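Local structure of putative ABC transporter (Thermobispora bispora, 4PE6) at residues A[100-114]-A[118-130]. The protein probably binds a carbohydrate or related small solute for an ABC transporter, and is seen here holding a trihydroxybutanoic acid. Sequence-based numbering, arbitrary orientation.
Sequences QQACDAGVKVVVFDS and APCAYILQNSFVD. With LTH ((2R,3S)-2,3,4-trihydroxybutanoic acid), chain C.
The F128 ring turns its edge to the end of segment 100-114: CE1 lies 3.7 Å from D113 OD1 and CZ 3.9 Å from S114 N, both near the ring plane, while N126 O sits over the centre of one face. Y122 likewise meets its neighbour edge-on, with V109 O in the ring plane; K282 adds a cation-pi contact. D113 CG stands anti to the backbone N (chi1 -174°), and from there the carboxylate grips the ligand with both oxygens, OD1 accepting from LTH O4 at 2.5 Å and OD2 from LTH O2 at 2.6 Å. Each oxygen has a second partner, Q263 and N88 respectively, which should fix the carboxylate's rotation. Strands 108-112 and 122-126 run parallel, 25° apart, and four alternating backbone bonds join them, from Y122 N to V109 O (171° at the hydrogen) through to D113 N with L124 O. V109 CG1 and V111 CG2 both touch A121 CB, whereas V110 and L124 meet on the sheet's other face. At the far end, C103 SG and C120 SG form a disulfide (2.1 Å) that ties helix 96-104 to the turn 118-121; one water bridges Q100 OE1 to C120 N. Parallel strands with ligand-binding residues just past their C-terminal ends are characteristic of the periplasmic-binding-protein fold of ABC-transporter solute-binding proteins, and the polyhydroxy acid held here is consistent with a sugar-like substrate.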
ATOM      1  N   GLN A 100       0.895 -22.149  -7.241  1.00 23.79           N
ATOM      2  CA  GLN A 100       0.227 -23.349  -7.724  1.00 24.68           C
ATOM      3  C   GLN A 100       0.577 -24.565  -6.864  1.00 24.69           C
ATOM      4  O   GLN A 100      -0.259 -25.435  -6.656  1.00 25.11           O
ATOM      5  CB  GLN A 100       0.556 -23.594  -9.188  1.00 26.18           C
ATOM      6  CG  GLN A 100      -0.237 -24.737  -9.817  1.00 27.38           C
ATOM      7  CD  GLN A 100      -1.713 -24.439  -9.881  1.00 27.58           C
ATOM      8  OE1 GLN A 100      -2.124 -23.478 -10.518  1.00 28.53           O
ATOM      9  NE2 GLN A 100      -2.521 -25.252  -9.213  1.00 28.01           N
ATOM     10  N   GLN A 101       1.806 -24.615  -6.346  1.00 24.72           N
ATOM     11  CA  GLN A 101       2.225 -25.692  -5.459  1.00 24.85           C
ATOM     12  C   GLN A 101       1.393 -25.675  -4.173  1.00 24.36           C
ATOM     13  O   GLN A 101       0.941 -26.727  -3.684  1.00 24.55           O
ATOM     14  CB  GLN A 101       3.731 -25.566  -5.145  1.00 25.50           C
ATOM     15  CG  GLN A 101       4.274 -26.628  -4.196  1.00 26.36           C
ATOM     16  CD  GLN A 101       5.709 -26.389  -3.781  1.00 27.03           C
ATOM     17  OE1 GLN A 101       6.495 -25.802  -4.524  1.00 27.94           O
ATOM     18  NE2 GLN A 101       6.062 -26.855  -2.582  1.00 27.21           N
ATOM     19  N   ALA A 102       1.195 -24.481  -3.618  1.00 23.41           N
ATOM     20  CA  ALA A 102       0.358 -24.314  -2.448  1.00 23.21           C
ATOM     21  C   ALA A 102      -1.070 -24.804  -2.714  1.00 23.75           C
ATOM     22  O   ALA A 102      -1.616 -25.558  -1.926  1.00 23.79           O
ATOM     23  CB  ALA A 102       0.349 -22.860  -1.991  1.00 22.44           C
ATOM     24  N   CYS A 103      -1.657 -24.397  -3.837  1.00 24.70           N
ATOM     25  CA  CYS A 103      -3.026 -24.798  -4.154  1.00 25.83           C
ATOM     26  C   CYS A 103      -3.134 -26.317  -4.336  1.00 27.07           C
ATOM     27  O   CYS A 103      -4.102 -26.945  -3.886  1.00 26.88           O
ATOM     28  CB  CYS A 103      -3.517 -24.080  -5.413  1.00 26.56           C
ATOM     29  SG  CYS A 103      -3.768 -22.292  -5.168  1.00 27.39           S
ATOM     30  N   ASP A 104      -2.138 -26.900  -5.002  1.00 28.04           N
ATOM     31  CA  ASP A 104      -2.124 -28.352  -5.233  1.00 29.38           C
ATOM     32  C   ASP A 104      -2.032 -29.131  -3.924  1.00 29.63           C
ATOM     33  O   ASP A 104      -2.465 -30.282  -3.854  1.00 31.10           O
ATOM     34  CB  ASP A 104      -0.942 -28.739  -6.105  1.00 30.31           C
ATOM     35  CG  ASP A 104      -1.087 -28.281  -7.535  1.00 30.79           C
ATOM     36  OD1 ASP A 104      -2.176 -27.815  -7.935  1.00 30.79           O
ATOM     37  OD2 ASP A 104      -0.088 -28.402  -8.268  1.00 31.81           O
ATOM     38  N   ALA A 105      -1.456 -28.515  -2.892  1.00 28.64           N
ATOM     39  CA  ALA A 105      -1.407 -29.122  -1.574  1.00 28.14           C
ATOM     40  C   ALA A 105      -2.678 -28.848  -0.758  1.00 27.41           C
ATOM     41  O   ALA A 105      -2.751 -29.243   0.402  1.00 27.53           O
ATOM     42  CB  ALA A 105      -0.175 -28.648  -0.827  1.00 28.05           C
ATOM     43  N   GLY A 106      -3.690 -28.224  -1.365  1.00 26.37           N
ATOM     44  CA  GLY A 106      -4.963 -27.969  -0.681  1.00 26.23           C
ATOM     45  C   GLY A 106      -5.042 -26.678   0.132  1.00 24.96           C
ATOM     46  O   GLY A 106      -6.003 -26.476   0.872  1.00 25.55           O
ATOM     47  N   VAL A 107      -4.053 -25.802  -0.020  1.00 23.88           N
ATOM     48  CA  VAL A 107      -3.999 -24.521   0.692  1.00 23.31           C
ATOM     49  C   VAL A 107      -4.815 -23.476  -0.077  1.00 23.03           C
ATOM     50  O   VAL A 107      -4.707 -23.367  -1.318  1.00 23.01           O
ATOM     51  CB  VAL A 107      -2.540 -24.003   0.862  1.00 22.85           C
ATOM     52  CG1 VAL A 107      -2.495 -22.715   1.686  1.00 22.57           C
ATOM     53  CG2 VAL A 107      -1.660 -25.053   1.538  1.00 23.16           C
ATOM     54  N   LYS A 108      -5.626 -22.718   0.663  1.00 22.46           N
ATOM     55  CA  LYS A 108      -6.355 -21.584   0.109  1.00 22.21           C
ATOM     56  C   LYS A 108      -5.381 -20.420   0.016  1.00 21.08           C
ATOM     57  O   LYS A 108      -4.675 -20.103   0.996  1.00 20.50           O
ATOM     58  CB  LYS A 108      -7.559 -21.184   0.997  1.00 22.90           C
ATOM     59  CG  LYS A 108      -8.694 -22.193   1.074  1.00 24.38           C
ATOM     60  CD  LYS A 108      -9.104 -22.627  -0.330  1.00 25.20           C
ATOM     61  CE  LYS A 108     -10.534 -23.091  -0.435  1.00 26.92           C
ATOM     62  NZ  LYS A 108     -10.709 -24.531  -0.225  1.00 27.72           N
ATOM     63  N   VAL A 109      -5.338 -19.769  -1.137  1.00 20.28           N
ATOM     64  CA  VAL A 109      -4.351 -18.722  -1.362  1.00 19.69           C
ATOM     65  C   VAL A 109      -5.041 -17.417  -1.682  1.00 18.96           C
ATOM     66  O   VAL A 109      -5.806 -17.334  -2.634  1.00 18.97           O
ATOM     67  CB  VAL A 109      -3.370 -19.118  -2.494  1.00 20.08           C
ATOM     68  CG1 VAL A 109      -2.441 -17.964  -2.823  1.00 19.93           C
ATOM     69  CG2 VAL A 109      -2.586 -20.356  -2.094  1.00 20.53           C
ATOM     70  N   VAL A 110      -4.797 -16.410  -0.844  1.00 18.47           N
ATOM     71  CA  VAL A 110      -5.237 -15.059  -1.096  1.00 17.74           C
ATOM     72  C   VAL A 110      -4.027 -14.189  -1.358  1.00 17.14           C
ATOM     73  O   VAL A 110      -3.173 -13.976  -0.471  1.00 16.66           O
ATOM     74  CB  VAL A 110      -6.031 -14.483   0.095  1.00 18.02           C
ATOM     75  CG1 VAL A 110      -6.530 -13.092  -0.226  1.00 18.03           C
ATOM     76  CG2 VAL A 110      -7.189 -15.404   0.461  1.00 18.52           C
ATOM     77  N   VAL A 111      -3.925 -13.723  -2.597  1.00 16.72           N
ATOM     78  CA  VAL A 111      -2.956 -12.713  -2.950  1.00 16.28           C
ATOM     79  C   VAL A 111      -3.581 -11.365  -2.619  1.00 15.99           C
ATOM     80  O   VAL A 111      -4.708 -11.081  -3.036  1.00 16.17           O
ATOM     81  CB  VAL A 111      -2.627 -12.791  -4.441  1.00 16.43           C
ATOM     82  CG1 VAL A 111      -1.837 -11.566  -4.898  1.00 16.38           C
ATOM     83  CG2 VAL A 111      -1.890 -14.094  -4.749  1.00 16.68           C
ATOM     84  N   PHE A 112      -2.878 -10.532  -1.864  1.00 15.45           N
ATOM     85  CA  PHE A 112      -3.422  -9.234  -1.506  1.00 15.27           C
ATOM     86  C   PHE A 112      -2.457  -8.101  -1.788  1.00 15.22           C
ATOM     87  O   PHE A 112      -1.261  -8.321  -1.955  1.00 15.15           O
ATOM     88  CB  PHE A 112      -3.953  -9.179  -0.060  1.00 15.24           C
ATOM     89  CG  PHE A 112      -2.878  -9.185   0.977  1.00 15.05           C
ATOM     90  CD1 PHE A 112      -2.300 -10.374   1.362  1.00 14.99           C
ATOM     91  CD2 PHE A 112      -2.421  -8.004   1.529  1.00 15.04           C
ATOM     92  CE1 PHE A 112      -1.303 -10.399   2.338  1.00 15.12           C
ATOM     93  CE2 PHE A 112      -1.424  -8.016   2.476  1.00 15.14           C
ATOM     94  CZ  PHE A 112      -0.862  -9.204   2.875  1.00 15.21           C
ATOM     95  N   ASP A 113      -3.006  -6.895  -1.864  1.00 15.36           N
ATOM     96  CA  ASP A 113      -2.264  -5.689  -2.203  1.00 15.56           C
ATOM     97  C   ASP A 113      -1.476  -5.866  -3.489  1.00 15.95           C
ATOM     98  O   ASP A 113      -0.345  -5.375  -3.622  1.00 15.89           O
ATOM     99  CB  ASP A 113      -1.327  -5.308  -1.043  1.00 15.38           C
ATOM    100  CG  ASP A 113      -0.633  -3.976  -1.260  1.00 15.42           C
ATOM    101  OD1 ASP A 113      -1.319  -3.025  -1.663  1.00 15.44           O
ATOM    102  OD2 ASP A 113       0.604  -3.885  -1.020  1.00 15.28           O
ATOM    103  N   SER A 114      -2.091  -6.579  -4.433  1.00 16.76           N
ATOM    104  CA  SER A 114      -1.530  -6.847  -5.746  1.00 17.46           C
ATOM    105  C   SER A 114      -2.570  -7.601  -6.567  1.00 18.35           C
ATOM    106  O   SER A 114      -3.472  -8.238  -6.011  1.00 18.52           O
ATOM    107  CB  SER A 114      -0.275  -7.701  -5.673  1.00 17.57           C
ATOM    108  OG  SER A 114       0.877  -6.902  -5.404  1.00 18.30           O
ATOM    109  N   ALA A 118      -2.389 -15.538 -11.206  1.00 26.93           N
ATOM    110  CA  ALA A 118      -2.201 -16.810 -10.515  1.00 26.40           C
ATOM    111  C   ALA A 118      -3.584 -17.409 -10.371  1.00 26.48           C
ATOM    112  O   ALA A 118      -4.300 -17.090  -9.421  1.00 25.38           O
ATOM    113  CB  ALA A 118      -1.540 -16.594  -9.165  1.00 25.91           C
ATOM    114  N   PRO A 119      -3.986 -18.253 -11.349  1.00 27.33           N
ATOM    115  CA  PRO A 119      -5.377 -18.689 -11.508  1.00 27.66           C
ATOM    116  C   PRO A 119      -6.022 -19.330 -10.296  1.00 26.69           C
ATOM    117  O   PRO A 119      -7.213 -19.186 -10.104  1.00 26.81           O
ATOM    118  CB  PRO A 119      -5.299 -19.721 -12.658  1.00 28.99           C
ATOM    119  CG  PRO A 119      -4.096 -19.338 -13.437  1.00 29.33           C
ATOM    120  CD  PRO A 119      -3.124 -18.763 -12.438  1.00 28.32           C
ATOM    121  N   CYS A 120      -5.242 -20.037  -9.493  1.00 26.23           N
ATOM    122  CA  CYS A 120      -5.778 -20.727  -8.328  1.00 25.82           C
ATOM    123  C   CYS A 120      -5.978 -19.794  -7.122  1.00 23.98           C
ATOM    124  O   CYS A 120      -6.659 -20.149  -6.187  1.00 23.66           O
ATOM    125  CB  CYS A 120      -4.872 -21.896  -7.954  1.00 26.75           C
ATOM    126  SG  CYS A 120      -3.387 -21.478  -7.011  1.00 27.29           S
ATOM    127  N   ALA A 121      -5.383 -18.609  -7.159  1.00 22.85           N
ATOM    128  CA  ALA A 121      -5.443 -17.671  -6.036  1.00 21.81           C
ATOM    129  C   ALA A 121      -6.623 -16.735  -6.158  1.00 21.56           C
ATOM    130  O   ALA A 121      -7.115 -16.461  -7.268  1.00 22.72           O
ATOM    131  CB  ALA A 121      -4.160 -16.860  -5.967  1.00 21.48           C
ATOM    132  N   TYR A 122      -7.066 -16.234  -5.017  1.00 20.40           N
ATOM    133  CA  TYR A 122      -8.013 -15.139  -4.944  1.00 19.79           C
ATOM    134  C   TYR A 122      -7.260 -13.819  -4.765  1.00 19.23           C
ATOM    135  O   TYR A 122      -6.345 -13.714  -3.935  1.00 18.83           O
ATOM    136  CB  TYR A 122      -8.972 -15.364  -3.767  1.00 19.70           C
ATOM    137  CG  TYR A 122      -9.885 -16.563  -3.971  1.00 20.09           C
ATOM    138  CD1 TYR A 122      -9.446 -17.853  -3.718  1.00 20.03           C
ATOM    139  CD2 TYR A 122     -11.197 -16.398  -4.464  1.00 20.72           C
ATOM    140  CE1 TYR A 122     -10.264 -18.952  -3.928  1.00 20.52           C
ATOM    141  CE2 TYR A 122     -12.026 -17.486  -4.656  1.00 21.15           C
ATOM    142  CZ  TYR A 122     -11.561 -18.752  -4.384  1.00 21.23           C
ATOM    143  OH  TYR A 122     -12.400 -19.826  -4.595  1.00 22.30           O
ATOM    144  N   ILE A 123      -7.637 -12.821  -5.555  1.00 18.95           N
ATOM    145  CA  ILE A 123      -7.012 -11.502  -5.511  1.00 18.45           C
ATOM    146  C   ILE A 123      -7.867 -10.484  -4.710  1.00 18.18           C
ATOM    147  O   ILE A 123      -9.063 -10.270  -4.998  1.00 18.50           O
ATOM    148  CB  ILE A 123      -6.768 -10.955  -6.929  1.00 18.89           C
ATOM    149  CG1 ILE A 123      -5.520 -11.578  -7.592  1.00 19.00           C
ATOM    150  CG2 ILE A 123      -6.515  -9.447  -6.874  1.00 18.67           C
ATOM    151  CD1 ILE A 123      -5.395 -13.085  -7.539  1.00 19.36           C
ATOM    152  N   LEU A 124      -7.231  -9.823  -3.744  1.00 17.32           N
ATOM    153  CA  LEU A 124      -7.861  -8.757  -2.985  1.00 17.35           C
ATOM    154  C   LEU A 124      -6.921  -7.571  -3.016  1.00 17.03           C
ATOM    155  O   LEU A 124      -5.844  -7.617  -2.441  1.00 16.82           O
ATOM    156  CB  LEU A 124      -8.129  -9.185  -1.546  1.00 17.29           C
ATOM    157  CG  LEU A 124      -9.038  -8.231  -0.754  1.00 17.65           C
ATOM    158  CD1 LEU A 124      -9.729  -9.009   0.349  1.00 17.92           C
ATOM    159  CD2 LEU A 124      -8.290  -7.014  -0.169  1.00 17.54           C
ATOM    160  N   GLN A 125      -7.332  -6.523  -3.705  1.00 17.28           N
ATOM    161  CA  GLN A 125      -6.452  -5.404  -4.005  1.00 17.10           C
ATOM    162  C   GLN A 125      -7.100  -4.072  -3.672  1.00 17.22           C
ATOM    163  O   GLN A 125      -8.199  -4.021  -3.117  1.00 17.92           O
ATOM    164  CB  GLN A 125      -6.033  -5.479  -5.485  1.00 17.39           C
ATOM    165  CG  GLN A 125      -7.167  -5.182  -6.467  1.00 18.21           C
ATOM    166  CD  GLN A 125      -6.659  -5.117  -7.879  1.00 18.77           C
ATOM    167  OE1 GLN A 125      -6.837  -6.048  -8.635  1.00 19.70           O
ATOM    168  NE2 GLN A 125      -5.969  -4.031  -8.225  1.00 18.80           N
ATOM    169  N   ASN A 126      -6.407  -2.995  -3.998  1.00 16.89           N
ATOM    170  CA  ASN A 126      -6.981  -1.673  -4.048  1.00 17.04           C
ATOM    171  C   ASN A 126      -6.818  -1.178  -5.475  1.00 17.05           C
ATOM    172  O   ASN A 126      -6.025  -1.733  -6.256  1.00 16.86           O
ATOM    173  CB  ASN A 126      -6.229  -0.685  -3.121  1.00 16.79           C
ATOM    174  CG  ASN A 126      -6.588  -0.797  -1.629  1.00 16.92           C
ATOM    175  OD1 ASN A 126      -6.053  -0.018  -0.822  1.00 16.82           O
ATOM    176  ND2 ASN A 126      -7.411  -1.764  -1.242  1.00 17.06           N
ATOM    177  N   SER A 127      -7.502  -0.092  -5.807  1.00 17.44           N
ATOM    178  CA  SER A 127      -7.264   0.567  -7.118  1.00 17.64           C
ATOM    179  C   SER A 127      -5.970   1.384  -7.102  1.00 17.19           C
ATOM    180  O   SER A 127      -5.943   2.542  -6.691  1.00 17.24           O
ATOM    181  CB  SER A 127      -8.409   1.466  -7.537  1.00 18.31           C
ATOM    182  OG  SER A 127      -8.068   2.131  -8.742  1.00 18.65           O
ATOM    183  N   PHE A 128      -4.910   0.778  -7.607  1.00 16.82           N
ATOM    184  CA  PHE A 128      -3.632   1.463  -7.731  1.00 16.57           C
ATOM    185  C   PHE A 128      -3.725   2.595  -8.735  1.00 17.02           C
ATOM    186  O   PHE A 128      -3.101   3.637  -8.548  1.00 16.93           O
ATOM    187  CB  PHE A 128      -2.536   0.466  -8.045  1.00 16.32           C
ATOM    188  CG  PHE A 128      -2.526  -0.686  -7.097  1.00 15.98           C
ATOM    189  CD1 PHE A 128      -2.370  -0.458  -5.727  1.00 15.66           C
ATOM    190  CD2 PHE A 128      -2.744  -1.970  -7.532  1.00 16.06           C
ATOM    191  CE1 PHE A 128      -2.400  -1.511  -4.828  1.00 15.51           C
ATOM    192  CE2 PHE A 128      -2.759  -3.020  -6.639  1.00 15.78           C
ATOM    193  CZ  PHE A 128      -2.601  -2.792  -5.288  1.00 15.55           C
ATOM    194  N   VAL A 129      -4.564   2.418  -9.755  1.00 17.68           N
ATOM    195  CA  VAL A 129      -4.801   3.483 -10.701  1.00 18.35           C
ATOM    196  C   VAL A 129      -5.398   4.715 -10.023  1.00 18.45           C
ATOM    197  O   VAL A 129      -4.947   5.825 -10.264  1.00 18.69           O
ATOM    198  CB  VAL A 129      -5.699   3.033 -11.858  1.00 19.20           C
ATOM    199  CG1 VAL A 129      -6.088   4.226 -12.712  1.00 20.03           C
ATOM    200  CG2 VAL A 129      -4.957   1.998 -12.711  1.00 19.43           C
ATOM    201  N   ASP A 130      -6.410   4.527  -9.187  1.00 18.44           N
ATOM    202  CA  ASP A 130      -7.012   5.664  -8.494  1.00 18.67           C
ATOM    203  C   ASP A 130      -5.993   6.392  -7.611  1.00 18.12           C
ATOM    204  O   ASP A 130      -5.937   7.618  -7.608  1.00 18.28           O
ATOM    205  CB  ASP A 130      -8.200   5.220  -7.650  1.00 18.95           C
ATOM    206  CG  ASP A 130      -9.441   4.932  -8.485  1.00 19.92           C
ATOM    207  OD1 ASP A 130      -9.412   5.157  -9.714  1.00 20.51           O
ATOM    208  OD2 ASP A 130     -10.425   4.452  -7.903  1.00 20.20           O
TER
HETATM  209  O1  LTH C 401       3.352   1.238   0.086  1.00 23.17           O
HETATM  210  C1  LTH C 401       3.447  -0.032  -0.094  1.00 19.98           C
HETATM  211  O   LTH C 401       4.370  -0.765   0.321  1.00 18.42           O
HETATM  212  C2  LTH C 401       2.279  -0.756  -0.806  1.00 17.06           C
HETATM  213  O2  LTH C 401       2.568  -2.167  -0.976  1.00 16.65           O
HETATM  214  C3  LTH C 401       2.010  -0.180  -2.180  1.00 17.81           C
HETATM  215  O3  LTH C 401       3.182  -0.282  -2.986  1.00 17.79           O
HETATM  216  C4  LTH C 401       0.885  -0.993  -2.850  1.00 17.90           C
HETATM  217  O4  LTH C 401      -0.306  -0.765  -2.051  1.00 16.32           O
HETATM  218  O   HOH W   1      -2.492 -20.800  -9.860  1.00 29.24           O
HETATM  219  O   HOH W   2      -6.966 -20.672  -3.491  1.00 21.05           O